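Local atomic coordinates of sortase B (Clostridium perfringens, PDB entry 5YFK), a protein that is a sortase-family cysteine transpeptidase, a class of enzymes that generally attaches proteins to the bacterial cell wall. Residues Phe127-Val139 and Ser148-Ala160. The protein carries 1 engineered substitution. Numbering follows the deposited sequence.
Sequences FKNENFFNANKYV and STFEIFSVYQENA
Ile152 pushes its two branches toward different phenylalanines. With CG1 anti to its carbonyl carbon, CD1 meets the Phe127 ring obliquely, 3.4 Å from Phe127 CE1 and almost as near to CZ, and the two side chains cross at about a right angle. The other branch meets the second ring obliquely, Ile152 CG2 lying 3.8 Å from Phe133 CE2. Val155 continues this apolar seam: its CG1 sits 3.8 Å from Phe133 CD2, the two side chains running past each other in opposite directions, while its CG2 packs on Phe127 CB. Helix 130-135 runs roughly antiparallel to strand 148-159 (155°), their axes 9.8 Å apart at closest approach, and Phe133, its CG anti to the backbone N (chi1 179°), carries the end of its ring toward the strand. Beyond the helix the chain enters the antiparallel hairpin of strands 138-143 and 146-159, part of the sortase beta core. There Val139 and Phe150 form a hydrogen-bonded pair, with Val139 N to Phe150 O at 2.9 Å; Ile152 N donates to Lys137 O. On the sheet face bearing Tyr138 and Glu151, the phenol ring and the extended carboxylate chain lie side by side, their planes 57° apart, with Tyr138 CE1 3.9 Å from Glu151 CG. At the far end, Lys128 bends at chi3 and brings NZ 2.9 Å from Gln157 OE1, approaching from above the carbonyl plane. Asp212 takes a salt bridge from Lys128 and a hydrogen bond from Gln157 NE2; the side chain of Gln157 is about 6 Å from that of Arg217, the predicted transition-state stabiliser.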
loop_
_atom_site.group_PDB
_atom_site.type_symbol
_atom_site.label_atom_id
_atom_site.label_comp_id
_atom_site.label_asym_id
_atom_site.label_seq_id
_atom_site.Cartn_x
_atom_site.Cartn_y
_atom_site.Cartn_z
ATOM N N PHE A 127 10.292 -5.063 -6.695
ATOM C CA PHE A 127 9.634 -6.360 -6.682
ATOM C C PHE A 127 9.579 -7.015 -8.055
ATOM O O PHE A 127 9.344 -8.225 -8.155
ATOM C CB PHE A 127 8.246 -6.224 -6.061
ATOM C CG PHE A 127 8.286 -6.075 -4.579
ATOM C CD1 PHE A 127 8.586 -7.170 -3.783
ATOM C CD2 PHE A 127 8.194 -4.823 -3.988
ATOM C CE1 PHE A 127 8.736 -7.043 -2.416
ATOM C CE2 PHE A 127 8.324 -4.684 -2.612
ATOM C CZ PHE A 127 8.547 -5.801 -1.820
ATOM N N LYS A 128 9.948 -6.271 -9.102
ATOM C CA LYS A 128 10.024 -6.866 -10.456
ATOM C C LYS A 128 11.272 -7.723 -10.678
ATOM O O LYS A 128 11.356 -8.493 -11.658
ATOM C CB LYS A 128 9.971 -5.776 -11.517
ATOM C CG LYS A 128 8.600 -5.119 -11.655
ATOM C CD LYS A 128 8.714 -3.716 -12.254
ATOM C CE LYS A 128 9.343 -3.722 -13.625
ATOM N NZ LYS A 128 9.586 -2.339 -14.092
ATOM N N ASN A 129 12.182 -7.651 -9.716
ATOM C CA ASN A 129 13.394 -8.483 -9.690
ATOM C C ASN A 129 13.161 -9.741 -8.862
ATOM O O ASN A 129 12.679 -9.658 -7.732
ATOM C CB ASN A 129 14.560 -7.659 -9.111
ATOM C CG ASN A 129 15.807 -8.507 -8.849
ATOM O OD1 ASN A 129 15.858 -9.293 -7.906
ATOM N ND2 ASN A 129 16.819 -8.331 -9.679
ATOM N N GLU A 130 13.389 -10.919 -9.454
ATOM C CA GLU A 130 12.971 -12.172 -8.837
ATOM C C GLU A 130 13.669 -12.411 -7.494
ATOM O O GLU A 130 13.038 -12.831 -6.532
ATOM C CB GLU A 130 13.223 -13.346 -9.789
ATOM C CG GLU A 130 12.724 -14.676 -9.275
ATOM C CD GLU A 130 12.679 -15.726 -10.358
ATOM O OE1 GLU A 130 13.055 -15.412 -11.506
ATOM O OE2 GLU A 130 12.255 -16.856 -10.065
ATOM N N ASN A 131 14.955 -12.063 -7.410
ATOM C CA ASN A 131 15.700 -12.233 -6.174
ATOM C C ASN A 131 15.066 -11.391 -5.072
ATOM O O ASN A 131 14.867 -11.866 -3.966
ATOM C CB ASN A 131 17.164 -11.817 -6.351
ATOM C CG ASN A 131 18.002 -12.886 -7.028
ATOM O OD1 ASN A 131 17.706 -14.090 -6.949
ATOM N ND2 ASN A 131 19.070 -12.455 -7.682
ATOM N N PHE A 132 14.794 -10.124 -5.377
ATOM C CA PHE A 132 14.117 -9.241 -4.435
ATOM C C PHE A 132 12.780 -9.812 -3.969
ATOM O O PHE A 132 12.447 -9.703 -2.782
ATOM C CB PHE A 132 13.896 -7.871 -5.079
ATOM C CG PHE A 132 13.651 -6.755 -4.084
ATOM C CD1 PHE A 132 12.364 -6.501 -3.612
ATOM C CD2 PHE A 132 14.715 -6.124 -3.470
ATOM C CE1 PHE A 132 12.143 -5.537 -2.648
ATOM C CE2 PHE A 132 14.516 -5.157 -2.504
ATOM C CZ PHE A 132 13.221 -4.886 -2.069
ATOM N N PHE A 133 11.922 -10.155 -4.935
ATOM C CA PHE A 133 10.615 -10.795 -4.652
ATOM C C PHE A 133 10.751 -11.995 -3.705
ATOM O O PHE A 133 9.970 -12.166 -2.775
ATOM C CB PHE A 133 9.948 -11.237 -5.973
ATOM C CG PHE A 133 8.618 -11.933 -5.805
ATOM C CD1 PHE A 133 8.551 -13.313 -5.705
ATOM C CD2 PHE A 133 7.431 -11.226 -5.905
ATOM C CE1 PHE A 133 7.346 -13.949 -5.545
ATOM C CE2 PHE A 133 6.207 -11.878 -5.852
ATOM C CZ PHE A 133 6.171 -13.247 -5.660
ATOM N N ASN A 134 11.711 -12.867 -3.978
ATOM C CA ASN A 134 11.939 -14.008 -3.110
ATOM C C ASN A 134 12.350 -13.637 -1.702
ATOM O O ASN A 134 11.981 -14.321 -0.746
ATOM C CB ASN A 134 13.012 -14.920 -3.715
ATOM C CG ASN A 134 12.500 -15.693 -4.908
ATOM O OD1 ASN A 134 11.287 -15.783 -5.127
ATOM N ND2 ASN A 134 13.419 -16.124 -5.766
ATOM N N ALA A 135 13.138 -12.570 -1.578
ATOM C CA ALA A 135 13.803 -12.242 -0.319
ATOM C C ALA A 135 12.936 -11.364 0.568
ATOM O O ALA A 135 13.025 -11.438 1.805
ATOM C CB ALA A 135 15.123 -11.549 -0.594
ATOM N N ASN A 136 12.028 -10.611 -0.055
ATOM C CA ASN A 136 11.222 -9.624 0.648
ATOM C C ASN A 136 9.722 -9.873 0.502
ATOM O O ASN A 136 9.147 -9.646 -0.562
ATOM C CB ASN A 136 11.584 -8.240 0.152
ATOM C CG ASN A 136 13.057 -7.919 0.385
ATOM O OD1 ASN A 136 13.500 -7.761 1.519
ATOM N ND2 ASN A 136 13.836 -7.979 -0.665
ATOM N N LYS A 137 9.177 -10.582 1.482
ATOM C CA LYS A 137 7.879 -11.233 1.343
ATOM C C LYS A 137 6.741 -10.348 1.904
ATOM O O LYS A 137 5.573 -10.609 1.624
ATOM C CB LYS A 137 7.890 -12.578 2.081
ATOM C CG LYS A 137 8.724 -13.661 1.416
ATOM C CD LYS A 137 8.572 -14.971 2.183
ATOM C CE LYS A 137 9.553 -16.017 1.688
ATOM N NZ LYS A 137 9.389 -17.284 2.453
ATOM N N TYR A 138 7.051 -9.509 2.886
ATOM C CA TYR A 138 6.010 -9.026 3.813
ATOM C C TYR A 138 5.777 -7.541 3.749
ATOM O O TYR A 138 6.718 -6.751 3.630
ATOM C CB TYR A 138 6.323 -9.399 5.249
ATOM C CG TYR A 138 6.500 -10.869 5.421
ATOM C CD1 TYR A 138 5.457 -11.751 5.166
ATOM C CD2 TYR A 138 7.736 -11.385 5.766
ATOM C CE1 TYR A 138 5.640 -13.110 5.262
ATOM C CE2 TYR A 138 7.946 -12.752 5.786
ATOM C CZ TYR A 138 6.884 -13.601 5.595
ATOM O OH TYR A 138 7.103 -14.954 5.621
ATOM N N VAL A 139 4.496 -7.193 3.834
ATOM C CA VAL A 139 4.032 -5.822 4.076
ATOM C C VAL A 139 3.320 -5.797 5.436
ATOM O O VAL A 139 2.482 -6.654 5.757
ATOM C CB VAL A 139 3.068 -5.363 2.967
ATOM C CG1 VAL A 139 2.613 -3.925 3.152
ATOM C CG2 VAL A 139 3.686 -5.541 1.607
ATOM N N SER A 148 -0.902 -5.844 11.381
ATOM C CA SER A 148 -1.219 -6.963 10.494
ATOM C C SER A 148 -0.155 -7.164 9.434
ATOM O O SER A 148 0.659 -6.266 9.193
ATOM C CB SER A 148 -2.601 -6.802 9.856
ATOM O OG SER A 148 -2.712 -5.617 9.103
ATOM N N THR A 149 0.021 -8.421 9.041
ATOM C CA THR A 149 1.038 -8.788 8.061
ATOM C C THR A 149 0.402 -9.382 6.801
ATOM O O THR A 149 -0.499 -10.194 6.891
ATOM C CB THR A 149 2.008 -9.817 8.654
ATOM O OG1 THR A 149 2.535 -9.310 9.884
ATOM C CG2 THR A 149 3.151 -10.105 7.683
ATOM N N PHE A 150 0.901 -8.957 5.643
ATOM C CA PHE A 150 0.445 -9.441 4.332
ATOM C C PHE A 150 1.624 -10.005 3.528
ATOM O O PHE A 150 2.736 -9.466 3.579
ATOM C CB PHE A 150 -0.168 -8.268 3.561
ATOM C CG PHE A 150 -1.468 -7.785 4.140
ATOM C CD1 PHE A 150 -1.471 -6.950 5.244
ATOM C CD2 PHE A 150 -2.661 -8.000 3.466
ATOM C CE1 PHE A 150 -2.677 -6.468 5.752
ATOM C CE2 PHE A 150 -3.875 -7.650 4.048
ATOM C CZ PHE A 150 -3.874 -6.884 5.206
ATOM N N GLU A 151 1.461 -11.198 2.959
ATOM C CA GLU A 151 2.545 -11.782 2.201
ATOM C C GLU A 151 2.315 -11.578 0.707
ATOM O O GLU A 151 1.251 -11.859 0.204
ATOM C CB GLU A 151 2.704 -13.272 2.483
ATOM C CG GLU A 151 3.954 -13.827 1.850
ATOM C CD GLU A 151 4.146 -15.312 2.094
ATOM O OE1 GLU A 151 3.500 -15.852 3.012
ATOM O OE2 GLU A 151 5.118 -15.855 1.525
ATOM N N ILE A 152 3.293 -10.960 0.064
ATOM C CA ILE A 152 3.228 -10.612 -1.361
ATOM C C ILE A 152 3.221 -11.879 -2.172
ATOM O O ILE A 152 4.095 -12.741 -1.974
ATOM C CB ILE A 152 4.453 -9.782 -1.780
ATOM C CG1 ILE A 152 4.371 -8.408 -1.114
ATOM C CG2 ILE A 152 4.499 -9.649 -3.299
ATOM C CD1 ILE A 152 5.655 -7.615 -1.173
ATOM N N PHE A 153 2.249 -11.992 -3.067
ATOM C CA PHE A 153 2.114 -13.181 -3.930
ATOM C C PHE A 153 2.106 -12.818 -5.428
ATOM O O PHE A 153 2.148 -13.694 -6.294
ATOM C CB PHE A 153 0.887 -14.020 -3.528
ATOM C CG PHE A 153 -0.433 -13.362 -3.785
ATOM C CD1 PHE A 153 -1.025 -13.433 -5.032
ATOM C CD2 PHE A 153 -0.996 -12.510 -2.823
ATOM C CE1 PHE A 153 -2.179 -12.726 -5.310
ATOM C CE2 PHE A 153 -2.212 -11.900 -3.053
ATOM C CZ PHE A 153 -2.840 -12.058 -4.285
ATOM N N SER A 154 1.893 -11.545 -5.726
ATOM C CA SER A 154 1.828 -11.112 -7.139
ATOM C C SER A 154 2.587 -9.819 -7.342
ATOM O O SER A 154 2.413 -8.872 -6.588
ATOM C CB SER A 154 0.388 -10.926 -7.594
ATOM O OG SER A 154 0.351 -10.528 -8.965
ATOM N N VAL A 155 3.331 -9.726 -8.440
ATOM C CA VAL A 155 3.892 -8.465 -8.885
ATOM C C VAL A 155 3.763 -8.393 -10.411
ATOM O O VAL A 155 3.917 -9.395 -11.101
ATOM C CB VAL A 155 5.396 -8.295 -8.515
ATOM C CG1 VAL A 155 6.242 -9.438 -9.094
ATOM C CG2 VAL A 155 5.921 -6.970 -9.026
ATOM N N TYR A 156 3.277 -7.265 -10.901
ATOM C CA TYR A 156 3.120 -7.062 -12.341
ATOM C C TYR A 156 3.103 -5.600 -12.754
ATOM O O TYR A 156 2.919 -4.700 -11.926
ATOM C CB TYR A 156 1.877 -7.813 -12.876
ATOM C CG TYR A 156 0.543 -7.362 -12.321
ATOM C CD1 TYR A 156 0.032 -7.913 -11.138
ATOM C CD2 TYR A 156 -0.202 -6.373 -12.959
ATOM C CE1 TYR A 156 -1.175 -7.501 -10.620
ATOM C CE2 TYR A 156 -1.460 -6.020 -12.504
ATOM C CZ TYR A 156 -1.911 -6.530 -11.302
ATOM O OH TYR A 156 -3.121 -6.128 -10.796
ATOM N N GLN A 157 3.205 -5.350 -14.060
ATOM C CA GLN A 157 2.961 -4.002 -14.529
ATOM C C GLN A 157 2.127 -4.043 -15.785
ATOM O O GLN A 157 2.119 -5.039 -16.528
ATOM C CB GLN A 157 4.256 -3.202 -14.729
ATOM C CG GLN A 157 5.321 -3.864 -15.569
ATOM C CD GLN A 157 6.594 -3.018 -15.703
ATOM O OE1 GLN A 157 6.858 -2.111 -14.909
ATOM N NE2 GLN A 157 7.296 -3.223 -16.786
ATOM N N GLU A 158 1.360 -2.998 -15.985
ATOM C CA GLU A 158 0.562 -2.920 -17.194
ATOM C C GLU A 158 0.122 -1.514 -17.409
ATOM O O GLU A 158 0.391 -0.639 -16.614
ATOM C CB GLU A 158 -0.666 -3.849 -17.110
ATOM C CG GLU A 158 -1.576 -3.580 -15.926
ATOM C CD GLU A 158 -2.778 -4.533 -15.858
ATOM O OE1 GLU A 158 -3.927 -4.060 -15.768
ATOM O OE2 GLU A 158 -2.597 -5.756 -16.018
ATOM N N ASN A 159 -0.581 -1.316 -18.508
ATOM C CA ASN A 159 -1.055 -0.013 -18.885
ATOM C C ASN A 159 -2.050 0.555 -17.850
ATOM O O ASN A 159 -2.946 -0.152 -17.400
ATOM C CB ASN A 159 -1.744 -0.153 -20.235
ATOM C CG ASN A 159 -2.478 1.087 -20.622
ATOM O OD1 ASN A 159 -3.650 1.247 -20.279
ATOM N ND2 ASN A 159 -1.792 1.993 -21.281
ATOM N N ALA A 160 -1.994 1.856 -17.604
ATOM C CA ALA A 160 -2.801 2.440 -16.538
ATOM C C ALA A 160 -4.306 2.326 -16.795
ATOM O O ALA A 160 -5.093 2.151 -15.869
ATOM C CB ALA A 160 -2.410 3.876 -16.301
#